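Local coordinates for protein PelA (Pseudomonas aeruginosa, PDB 5TCB) that probably hydrolyses glycosidic bonds through this family GH114 domain, part of a longer protein that is also assigned a deacetylase activity, at residues L37-Q42 with Y60-S66; F43-E49 with G65-Y71; L137-Q141 with F173-E178. One frame throughout, in Å; residues are numbered along the deposited sequence.

Contact 1 of 3, residues L37-Q42 with Y60-S66; sequences LAELSQ and YLKEQGS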
loop_
_atom_site.group_PDB
_atom_site.type_symbol
_atom_site.label_atom_id
_atom_site.label_comp_id
_atom_site.label_asym_id
_atom_site.label_seq_id
_atom_site.Cartn_x
_atom_site.Cartn_y
_atom_site.Cartn_z
ATOM N N LEU A 37 -18.904 6.515 -0.843
ATOM C CA LEU A 37 -18.377 6.796 -2.172
ATOM C C LEU A 37 -18.448 8.276 -2.523
ATOM O O LEU A 37 -17.514 8.815 -3.127
ATOM C CB LEU A 37 -19.129 5.980 -3.227
ATOM C CG LEU A 37 -18.961 4.461 -3.123
ATOM C CD1 LEU A 37 -19.919 3.752 -4.064
ATOM C CD2 LEU A 37 -17.514 4.048 -3.400
ATOM N N ALA A 38 -19.551 8.940 -2.206
ATOM C CA ALA A 38 -19.661 10.359 -2.531
ATOM C C ALA A 38 -18.522 11.146 -1.879
ATOM O O ALA A 38 -17.872 11.989 -2.517
ATOM C CB ALA A 38 -21.024 10.891 -2.080
ATOM N N GLU A 39 -18.274 10.884 -0.598
ATOM C CA GLU A 39 -17.207 11.570 0.124
ATOM C C GLU A 39 -15.819 11.179 -0.389
ATOM O O GLU A 39 -14.959 12.045 -0.584
ATOM C CB GLU A 39 -17.352 11.288 1.622
ATOM C CG GLU A 39 -18.579 11.961 2.244
ATOM C CD GLU A 39 -19.861 11.144 2.154
ATOM O OE1 GLU A 39 -19.876 10.045 1.560
ATOM O OE2 GLU A 39 -20.885 11.622 2.694
ATOM N N LEU A 40 -15.591 9.897 -0.649
ATOM C CA LEU A 40 -14.297 9.471 -1.153
ATOM C C LEU A 40 -14.009 10.034 -2.532
ATOM O O LEU A 40 -12.841 10.258 -2.876
ATOM C CB LEU A 40 -14.238 7.946 -1.153
ATOM C CG LEU A 40 -14.119 7.306 0.233
ATOM C CD1 LEU A 40 -14.334 5.824 0.138
ATOM C CD2 LEU A 40 -12.740 7.587 0.812
ATOM N N SER A 41 -15.050 10.283 -3.326
ATOM C CA SER A 41 -14.873 10.756 -4.697
ATOM C C SER A 41 -14.248 12.127 -4.784
ATOM O O SER A 41 -13.804 12.510 -5.873
ATOM C CB SER A 41 -16.213 10.800 -5.428
ATOM O OG SER A 41 -16.978 11.960 -5.085
ATOM N N GLN A 42 -14.190 12.869 -3.686
ATOM C CA GLN A 42 -13.586 14.192 -3.699
ATOM C C GLN A 42 -12.084 14.170 -3.471
ATOM O O GLN A 42 -11.447 15.219 -3.548
ATOM C CB GLN A 42 -14.277 15.084 -2.665
ATOM C CG GLN A 42 -15.750 15.219 -2.970
ATOM C CD GLN A 42 -16.001 15.746 -4.382
ATOM O OE1 GLN A 42 -15.719 16.906 -4.678
ATOM N NE2 GLN A 42 -16.487 14.893 -5.263
ATOM N N TYR A 60 -18.399 4.946 -10.820
ATOM C CA TYR A 60 -18.862 6.194 -10.219
ATOM C C TYR A 60 -17.690 7.048 -9.744
ATOM O O TYR A 60 -17.646 8.253 -9.994
ATOM C CB TYR A 60 -19.810 5.901 -9.050
ATOM C CG TYR A 60 -20.103 7.123 -8.212
ATOM C CD1 TYR A 60 -19.366 7.406 -7.062
ATOM C CD2 TYR A 60 -21.114 7.985 -8.589
ATOM C CE1 TYR A 60 -19.627 8.519 -6.311
ATOM C CE2 TYR A 60 -21.381 9.113 -7.836
ATOM C CZ TYR A 60 -20.628 9.364 -6.693
ATOM O OH TYR A 60 -20.881 10.489 -5.917
ATOM N N LEU A 61 -16.713 6.448 -9.049
ATOM C CA LEU A 61 -15.581 7.243 -8.586
ATOM C C LEU A 61 -14.860 7.896 -9.766
ATOM O O LEU A 61 -14.471 9.069 -9.697
ATOM C CB LEU A 61 -14.622 6.374 -7.769
ATOM C CG LEU A 61 -15.172 5.887 -6.426
ATOM C CD1 LEU A 61 -14.204 4.819 -5.816
ATOM C CD2 LEU A 61 -15.331 7.062 -5.436
ATOM N N LYS A 62 -14.681 7.157 -10.871
ATOM C CA LYS A 62 -14.013 7.735 -12.036
ATOM C C LYS A 62 -14.853 8.844 -12.663
ATOM O O LYS A 62 -14.310 9.885 -13.059
ATOM C CB LYS A 62 -13.684 6.632 -13.053
ATOM C CG LYS A 62 -12.560 5.688 -12.562
ATOM C CD LYS A 62 -12.066 4.691 -13.618
ATOM C CE LYS A 62 -13.118 3.680 -14.033
ATOM N NZ LYS A 62 -12.586 2.761 -15.089
ATOM N N GLU A 63 -16.176 8.644 -12.751
ATOM C CA GLU A 63 -17.068 9.670 -13.292
ATOM C C GLU A 63 -16.946 10.969 -12.521
ATOM O O GLU A 63 -17.054 12.058 -13.098
ATOM C CB GLU A 63 -18.521 9.193 -13.246
ATOM C CG GLU A 63 -18.847 8.067 -14.193
ATOM C CD GLU A 63 -20.211 7.461 -13.921
ATOM O OE1 GLU A 63 -20.879 7.877 -12.950
ATOM O OE2 GLU A 63 -20.609 6.546 -14.667
ATOM N N GLN A 64 -16.767 10.868 -11.212
ATOM C CA GLN A 64 -16.622 12.031 -10.350
ATOM C C GLN A 64 -15.260 12.688 -10.451
ATOM O O GLN A 64 -15.065 13.756 -9.859
ATOM C CB GLN A 64 -16.890 11.650 -8.894
ATOM C CG GLN A 64 -18.318 11.283 -8.588
ATOM C CD GLN A 64 -19.273 12.444 -8.791
ATOM O OE1 GLN A 64 -18.993 13.557 -8.360
ATOM N NE2 GLN A 64 -20.377 12.195 -9.463
ATOM N N GLY A 65 -14.292 12.065 -11.139
ATOM C CA GLY A 65 -12.972 12.635 -11.288
ATOM C C GLY A 65 -11.893 12.003 -10.440
ATOM O O GLY A 65 -10.756 12.502 -10.446
ATOM N N SER A 66 -12.220 10.965 -9.677
ATOM C CA SER A 66 -11.254 10.304 -8.817
ATOM C C SER A 66 -10.570 9.158 -9.560
ATOM O O SER A 66 -11.032 8.687 -10.600
ATOM C CB SER A 66 -11.966 9.812 -7.551
ATOM O OG SER A 66 -11.036 9.384 -6.581
HETATM O O HOH W 1 -17.031 15.206 -8.281
#

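Contact 2 of 3, residues F43-E49 with G65-Y71; sequences FDWVVLE and GSTPFAY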
loop_
_atom_site.group_PDB
_atom_site.type_symbol
_atom_site.label_atom_id
_atom_site.label_comp_id
_atom_site.label_asym_id
_atom_site.label_seq_id
_atom_site.Cartn_x
_atom_site.Cartn_y
_atom_site.Cartn_z
ATOM N N PHE A 43 -11.502 12.995 -3.239
ATOM C CA PHE A 43 -10.052 12.817 -3.186
ATOM C C PHE A 43 -9.560 12.460 -4.584
ATOM O O PHE A 43 -10.270 11.834 -5.367
ATOM C CB PHE A 43 -9.659 11.708 -2.189
ATOM C CG PHE A 43 -9.958 12.034 -0.748
ATOM C CD1 PHE A 43 -11.229 11.818 -0.224
ATOM C CD2 PHE A 43 -8.962 12.499 0.092
ATOM C CE1 PHE A 43 -11.498 12.082 1.105
ATOM C CE2 PHE A 43 -9.229 12.775 1.428
ATOM C CZ PHE A 43 -10.519 12.557 1.926
ATOM N N ASP A 44 -8.334 12.895 -4.905
ATOM C CA ASP A 44 -7.779 12.684 -6.244
ATOM C C ASP A 44 -7.515 11.198 -6.497
ATOM O O ASP A 44 -7.946 10.632 -7.509
ATOM C CB ASP A 44 -6.516 13.532 -6.377
ATOM C CG ASP A 44 -5.955 13.586 -7.788
ATOM O OD1 ASP A 44 -6.696 13.327 -8.764
ATOM O OD2 ASP A 44 -4.782 13.978 -7.937
ATOM N N TRP A 45 -6.786 10.555 -5.596
ATOM C CA TRP A 45 -6.566 9.112 -5.618
ATOM C C TRP A 45 -7.253 8.490 -4.412
ATOM O O TRP A 45 -7.185 9.045 -3.295
ATOM C CB TRP A 45 -5.067 8.770 -5.564
ATOM C CG TRP A 45 -4.257 9.034 -6.784
ATOM C CD1 TRP A 45 -4.589 9.770 -7.880
ATOM C CD2 TRP A 45 -2.928 8.543 -7.025
ATOM N NE1 TRP A 45 -3.552 9.771 -8.783
ATOM C CE2 TRP A 45 -2.527 9.001 -8.276
ATOM C CE3 TRP A 45 -2.059 7.718 -6.294
ATOM C CZ2 TRP A 45 -1.273 8.694 -8.819
ATOM C CZ3 TRP A 45 -0.836 7.416 -6.825
ATOM C CH2 TRP A 45 -0.454 7.883 -8.075
ATOM N N VAL A 46 -7.927 7.368 -4.641
ATOM C CA VAL A 46 -8.588 6.622 -3.574
ATOM C C VAL A 46 -8.154 5.165 -3.671
ATOM O O VAL A 46 -8.315 4.541 -4.721
ATOM C CB VAL A 46 -10.117 6.740 -3.638
ATOM C CG1 VAL A 46 -10.739 6.025 -2.462
ATOM C CG2 VAL A 46 -10.533 8.187 -3.608
ATOM N N VAL A 47 -7.619 4.634 -2.574
ATOM C CA VAL A 47 -7.223 3.236 -2.473
ATOM C C VAL A 47 -8.262 2.486 -1.656
ATOM O O VAL A 47 -8.595 2.886 -0.538
ATOM C CB VAL A 47 -5.840 3.114 -1.830
ATOM C CG1 VAL A 47 -5.435 1.629 -1.764
ATOM C CG2 VAL A 47 -4.788 3.930 -2.583
ATOM N N LEU A 48 -8.775 1.396 -2.215
ATOM C CA LEU A 48 -9.899 0.663 -1.663
ATOM C C LEU A 48 -9.586 -0.821 -1.562
ATOM O O LEU A 48 -8.810 -1.369 -2.354
ATOM C CB LEU A 48 -11.137 0.809 -2.539
ATOM C CG LEU A 48 -11.511 2.265 -2.774
ATOM C CD1 LEU A 48 -11.816 2.499 -4.224
ATOM C CD2 LEU A 48 -12.652 2.626 -1.883
ATOM N N GLU A 49 -10.253 -1.481 -0.625
ATOM C CA GLU A 49 -10.339 -2.938 -0.647
ATOM C C GLU A 49 -11.458 -3.301 -1.605
ATOM O O GLU A 49 -12.647 -3.112 -1.304
ATOM C CB GLU A 49 -10.569 -3.485 0.759
ATOM C CG GLU A 49 -10.858 -4.984 0.809
ATOM C CD GLU A 49 -9.878 -5.811 -0.001
ATOM O OE1 GLU A 49 -8.659 -5.830 0.293
ATOM O OE2 GLU A 49 -10.348 -6.457 -0.959
ATOM N N GLY A 65 -14.292 12.065 -11.139
ATOM C CA GLY A 65 -12.972 12.635 -11.288
ATOM C C GLY A 65 -11.893 12.003 -10.440
ATOM O O GLY A 65 -10.756 12.502 -10.446
ATOM N N SER A 66 -12.220 10.965 -9.677
ATOM C CA SER A 66 -11.254 10.304 -8.817
ATOM C C SER A 66 -10.570 9.158 -9.560
ATOM O O SER A 66 -11.032 8.687 -10.600
ATOM C CB SER A 66 -11.966 9.812 -7.551
ATOM O OG SER A 66 -11.036 9.384 -6.581
ATOM N N THR A 67 -9.409 8.777 -9.050
ATOM C CA THR A 67 -8.613 7.692 -9.614
ATOM C C THR A 67 -8.608 6.544 -8.616
ATOM O O THR A 67 -7.958 6.652 -7.565
ATOM C CB THR A 67 -7.184 8.166 -9.916
ATOM O OG1 THR A 67 -7.215 9.228 -10.870
ATOM C CG2 THR A 67 -6.336 7.087 -10.536
ATOM N N PRO A 68 -9.351 5.471 -8.864
ATOM C CA PRO A 68 -9.464 4.403 -7.869
ATOM C C PRO A 68 -8.412 3.326 -8.042
ATOM O O PRO A 68 -8.159 2.842 -9.146
ATOM C CB PRO A 68 -10.872 3.861 -8.116
ATOM C CG PRO A 68 -11.066 4.015 -9.583
ATOM C CD PRO A 68 -10.360 5.328 -9.929
ATOM N N PHE A 69 -7.813 2.971 -6.913
ATOM C CA PHE A 69 -6.790 1.927 -6.804
ATOM C C PHE A 69 -7.320 0.785 -5.951
ATOM O O PHE A 69 -7.979 1.017 -4.935
ATOM C CB PHE A 69 -5.517 2.446 -6.126
ATOM C CG PHE A 69 -4.749 3.451 -6.926
ATOM C CD1 PHE A 69 -5.215 4.737 -7.060
ATOM C CD2 PHE A 69 -3.544 3.110 -7.544
ATOM C CE1 PHE A 69 -4.493 5.673 -7.807
ATOM C CE2 PHE A 69 -2.827 4.005 -8.252
ATOM C CZ PHE A 69 -3.298 5.305 -8.406
ATOM N N ALA A 70 -6.997 -0.451 -6.339
ATOM C CA ALA A 70 -7.335 -1.627 -5.547
ATOM C C ALA A 70 -6.124 -2.093 -4.735
ATOM O O ALA A 70 -4.998 -2.176 -5.258
ATOM C CB ALA A 70 -7.821 -2.764 -6.441
ATOM N N TYR A 71 -6.373 -2.373 -3.454
ATOM C CA TYR A 71 -5.370 -2.976 -2.579
ATOM C C TYR A 71 -4.925 -4.330 -3.099
ATOM O O TYR A 71 -5.739 -5.193 -3.428
ATOM C CB TYR A 71 -5.942 -3.097 -1.174
ATOM C CG TYR A 71 -4.989 -3.702 -0.180
ATOM C CD1 TYR A 71 -4.992 -5.064 0.047
ATOM C CD2 TYR A 71 -4.095 -2.921 0.500
ATOM C CE1 TYR A 71 -4.105 -5.638 0.950
ATOM C CE2 TYR A 71 -3.206 -3.496 1.422
ATOM C CZ TYR A 71 -3.233 -4.845 1.620
ATOM O OH TYR A 71 -2.358 -5.462 2.503
HETATM O O HOH W 2 -8.191 11.750 -10.425
HETATM O O HOH W 3 -8.496 -5.016 -3.106
#

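Contact 3 of 3, residues L137-Q141 with F173-E178; sequences LDSFQ and FNRGFE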
loop_
_atom_site.group_PDB
_atom_site.type_symbol
_atom_site.label_atom_id
_atom_site.label_comp_id
_atom_site.label_asym_id
_atom_site.label_seq_id
_atom_site.Cartn_x
_atom_site.Cartn_y
_atom_site.Cartn_z
ATOM N N LEU A 137 5.696 -5.086 0.383
ATOM C CA LEU A 137 6.877 -5.135 -0.468
ATOM C C LEU A 137 8.152 -5.337 0.325
ATOM O O LEU A 137 9.216 -5.521 -0.287
ATOM C CB LEU A 137 7.002 -3.845 -1.295
ATOM C CG LEU A 137 5.798 -3.582 -2.194
ATOM C CD1 LEU A 137 6.057 -2.307 -3.016
ATOM C CD2 LEU A 137 5.490 -4.751 -3.131
ATOM N N ASP A 138 8.098 -5.288 1.655
ATOM C CA ASP A 138 9.283 -5.510 2.484
ATOM C C ASP A 138 9.121 -6.703 3.418
ATOM O O ASP A 138 9.968 -6.907 4.297
ATOM C CB ASP A 138 9.648 -4.238 3.273
ATOM C CG ASP A 138 8.543 -3.744 4.177
ATOM O OD1 ASP A 138 7.466 -4.359 4.241
ATOM O OD2 ASP A 138 8.758 -2.713 4.839
ATOM N N SER A 139 8.060 -7.507 3.245
ATOM C CA SER A 139 7.864 -8.654 4.111
ATOM C C SER A 139 8.929 -9.707 3.902
ATOM O O SER A 139 9.159 -10.517 4.812
ATOM C CB SER A 139 6.475 -9.247 3.899
ATOM O OG SER A 139 5.517 -8.326 4.410
ATOM N N PHE A 140 9.596 -9.704 2.750
ATOM C CA PHE A 140 10.654 -10.677 2.540
ATOM C C PHE A 140 11.803 -10.482 3.512
ATOM O O PHE A 140 12.598 -11.410 3.697
ATOM C CB PHE A 140 11.182 -10.646 1.094
ATOM C CG PHE A 140 12.028 -9.449 0.761
ATOM C CD1 PHE A 140 11.455 -8.311 0.235
ATOM C CD2 PHE A 140 13.404 -9.450 0.972
ATOM C CE1 PHE A 140 12.212 -7.199 -0.059
ATOM C CE2 PHE A 140 14.171 -8.343 0.667
ATOM C CZ PHE A 140 13.573 -7.203 0.153
ATOM N N GLN A 141 11.916 -9.310 4.143
ATOM C CA GLN A 141 12.943 -9.088 5.143
ATOM C C GLN A 141 12.719 -9.937 6.386
ATOM O O GLN A 141 13.618 -10.011 7.234
ATOM C CB GLN A 141 13.025 -7.608 5.533
ATOM C CG GLN A 141 13.346 -6.668 4.390
ATOM C CD GLN A 141 14.814 -6.527 4.129
ATOM O OE1 GLN A 141 15.621 -7.284 4.656
ATOM N NE2 GLN A 141 15.180 -5.515 3.348
ATOM N N PHE A 173 3.224 2.077 -4.988
ATOM C CA PHE A 173 3.983 1.195 -4.103
ATOM C C PHE A 173 3.821 1.642 -2.648
ATOM O O PHE A 173 3.895 2.840 -2.356
ATOM C CB PHE A 173 5.479 1.250 -4.406
ATOM C CG PHE A 173 5.954 0.471 -5.604
ATOM C CD1 PHE A 173 5.145 0.198 -6.681
ATOM C CD2 PHE A 173 7.270 0.028 -5.635
ATOM C CE1 PHE A 173 5.650 -0.503 -7.782
ATOM C CE2 PHE A 173 7.767 -0.644 -6.714
ATOM C CZ PHE A 173 6.963 -0.909 -7.790
ATOM N N ASN A 174 3.657 0.687 -1.738
ATOM C CA ASN A 174 3.915 0.915 -0.304
ATOM C C ASN A 174 5.384 0.611 -0.051
ATOM O O ASN A 174 5.798 -0.548 -0.025
ATOM C CB ASN A 174 3.008 0.078 0.583
ATOM C CG ASN A 174 3.014 0.561 2.031
ATOM O OD1 ASN A 174 3.653 1.580 2.333
ATOM N ND2 ASN A 174 2.309 -0.128 2.915
ATOM N N ARG A 175 6.197 1.662 0.104
ATOM C CA ARG A 175 7.659 1.499 0.254
ATOM C C ARG A 175 8.175 0.727 -0.962
ATOM O O ARG A 175 7.892 1.108 -2.103
ATOM C CB ARG A 175 8.005 0.878 1.591
ATOM C CG ARG A 175 7.621 1.673 2.786
ATOM C CD ARG A 175 8.050 0.991 4.038
ATOM N NE ARG A 175 7.717 1.756 5.239
ATOM C CZ ARG A 175 8.519 1.880 6.282
ATOM N NH1 ARG A 175 9.713 1.286 6.312
ATOM N NH2 ARG A 175 8.109 2.599 7.319
ATOM N N GLY A 176 8.950 -0.328 -0.789
ATOM C CA GLY A 176 9.653 -0.921 -1.916
ATOM C C GLY A 176 11.050 -0.404 -2.145
ATOM O O GLY A 176 11.591 -0.558 -3.245
ATOM N N PHE A 177 11.682 0.149 -1.114
ATOM C CA PHE A 177 12.958 0.823 -1.289
ATOM C C PHE A 177 14.022 -0.114 -1.828
ATOM O O PHE A 177 14.950 0.329 -2.520
ATOM C CB PHE A 177 13.414 1.420 0.042
ATOM C CG PHE A 177 12.419 2.367 0.661
ATOM C CD1 PHE A 177 11.896 3.398 -0.068
ATOM C CD2 PHE A 177 12.014 2.210 1.969
ATOM C CE1 PHE A 177 10.941 4.254 0.493
ATOM C CE2 PHE A 177 11.091 3.068 2.543
ATOM C CZ PHE A 177 10.569 4.076 1.825
ATOM N N GLU A 178 13.947 -1.402 -1.482
ATOM C CA GLU A 178 14.974 -2.343 -1.895
ATOM C C GLU A 178 14.873 -2.721 -3.370
ATOM O O GLU A 178 15.843 -3.235 -3.930
ATOM C CB GLU A 178 14.884 -3.616 -1.048
ATOM C CG GLU A 178 15.162 -3.422 0.433
ATOM C CD GLU A 178 13.981 -2.841 1.226
ATOM O OE1 GLU A 178 12.831 -2.745 0.705
ATOM O OE2 GLU A 178 14.253 -2.448 2.387
HETATM O O HOH W 4 5.107 -2.596 1.512
HETATM O O HOH W 5 11.317 -3.782 -1.336
HETATM O O HOH W 6 10.691 -0.850 4.369
#

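Contact 1 of 3, residues L37-Q42 with Y60-S66
The ring of Tyr60 meets the backbone of helix 37-40 at its edge and CG of Gln64 on a face: the carbonyl oxygen of Leu37 lies in the ring plane, with Leu37 O 3.8 Å from Tyr60 CE1, while Gln64 CG, four residues on, sits 3.5 Å above one face toward the rim. With CG anti to its backbone N (chi1 168°), Tyr60 reaches across to helix 37-40, where its OH stops 3.6 Å from Ala38 CA; the small Ala38 lets the phenol come that close. Deeper in, Leu61 CD2 packs 3.6 Å from Leu37 O and also touches the CA and CB of Ser41, and its other methyl, CD1, meets Leu37 CD2, the two leucine side chains crossing at about a right angle. A small residue suits the centre: Ser41 CB lies 3.6 Å from Gln64 CB, and the short Ser41 lets its CA come within 5.3 Å of Leu61 CA. Two bonds grip the hydroxyl oxygen Ser41 OG, both to residues of 37-42: it donates to Ala38 O at 2.7 Å and accepts from Gln42 NE2 at 3.0 Å. A water takes a bond from Gln42 NE2 and donates to both O and OE1 of Gln64, bridging the two segments. At the other end Gly65 closes a Schellman motif after helix 55-63, with positive phi, and Ser66 CB packs 3.7 Å from Ser41 O. Direct contacts here are van der Waals in kind, which implies a joint depending on the fit of Ser41, Leu61 and Tyr60, with water tying the exposed glutamines.

Contact 2 of 3, residues F43-E49 with G65-Y71
Ser66 OG donates to Phe43 O at 2.8 Å, fastening the turn before one strand to the turn before the other. From there the backbone ladder runs on: Thr67 N to Asp44 O, Val46 N to Thr67 O, Phe69 N to Val46 O at 2.7 Å, Leu48 N to Phe69 O, and Tyr71 N to Leu48 O. The Phe69 bond is nearly straight, 168° at its hydrogen. A water lies 2.7 Å from both Asp44 OD1 and Gly65 O and also meets Thr67 OG1, tying the entrance of the ladder together, while the other carboxylate oxygen of Asp44 takes the backbone N of Ser25. Strands 45-48 and 67-71 are neighbours in the parallel sheet, linked by helix 55-63 in a beta-alpha-beta crossover, and their short axes diverge by 25°. On the face bearing Trp45, Thr67, Val47 and Phe69, the end of the Phe69 ring comes over one face of the indole, Phe69 CZ lying 3.4 Å from Trp45 CE3, with the planes of the two six-membered rings 40° apart. Trp45 and Thr67 run side by side, Trp45 CD1 3.7 Å from Thr67 CB, and Val47 CG2 packs against Phe69 CB at 3.9 Å. The beta-branched residues suit an extended chain. Leu48 CD1 reaches Pro68 CB at 4.2 Å on the other face, toward helix 55-63, where Leu61 and Val58 continue the apolar packing.

Contact 3 of 3, residues L137-Q141 with F173-E178
Leu137 drives a methyl against the ring of Phe173, Leu137 CD1 lying 3.7 Å from Phe173 CD2, the two side chains crossing at about a right angle; the same methyl lies 3.5 Å from Asn174 O. Beside it, Leu137 CB touches Gly176 CA at 4.0 Å. Glycine suits this position: its positive phi would jam a side chain against the preceding carbonyl, and Leu137 CD1 and the Phe173 ring already occupy the place of a CB. Water joins the backbones, accepting from Leu137 N and donating to Asn174 O. The loop after strand 131-135 here meets the C-terminal end of strand 170-174 and the turn that follows, in a (beta/alpha)8, TIM-barrel-type fold; such barrels carry their active sites at this end, as this one probably does. Asn174 ND2 there bonds Asp135 and Glu193. Outward, Asp138 OD2 and Arg175 NH1 stand 4.4 Å apart, beyond a salt bridge, and share a water that lies at the guanidinium edge; Arg175 NH2 is held by Glu193 O. Glu178 CB lies 4.0 Å from Phe140 CZ at the ring edge. A bend at chi2 (79°) turns the carboxylate toward Gln141 NE2, which gives Glu178 OE2 a weak bond at 3.3 Å, amide and carboxylate planes 73° apart, and a third water links Glu178 OE1 to Leu137 O.

Contacts 1 and 2 form one continuous block, with centres 8 Å apart and Gly65 and Ser66 in common: contact 1 packs the helices on the outer side of the sheet, contact 2 pairs the strands beneath them. Leu61 CD1 meets Leu48 CD1 at 3.7 Å, joining the two. Contact 3 reaches the same parallel sheet through the end of strand 170-174, but lies on the opposite side of the chain's centre, about 21 Å from contact 2 between centres and about 29 Å from contact 1. The nearest atoms of contacts 2 and 3 are about 7 Å apart, and Asp135 bridges this gap, bonding both Tyr71 of contact 2 and Asn174 of contact 3.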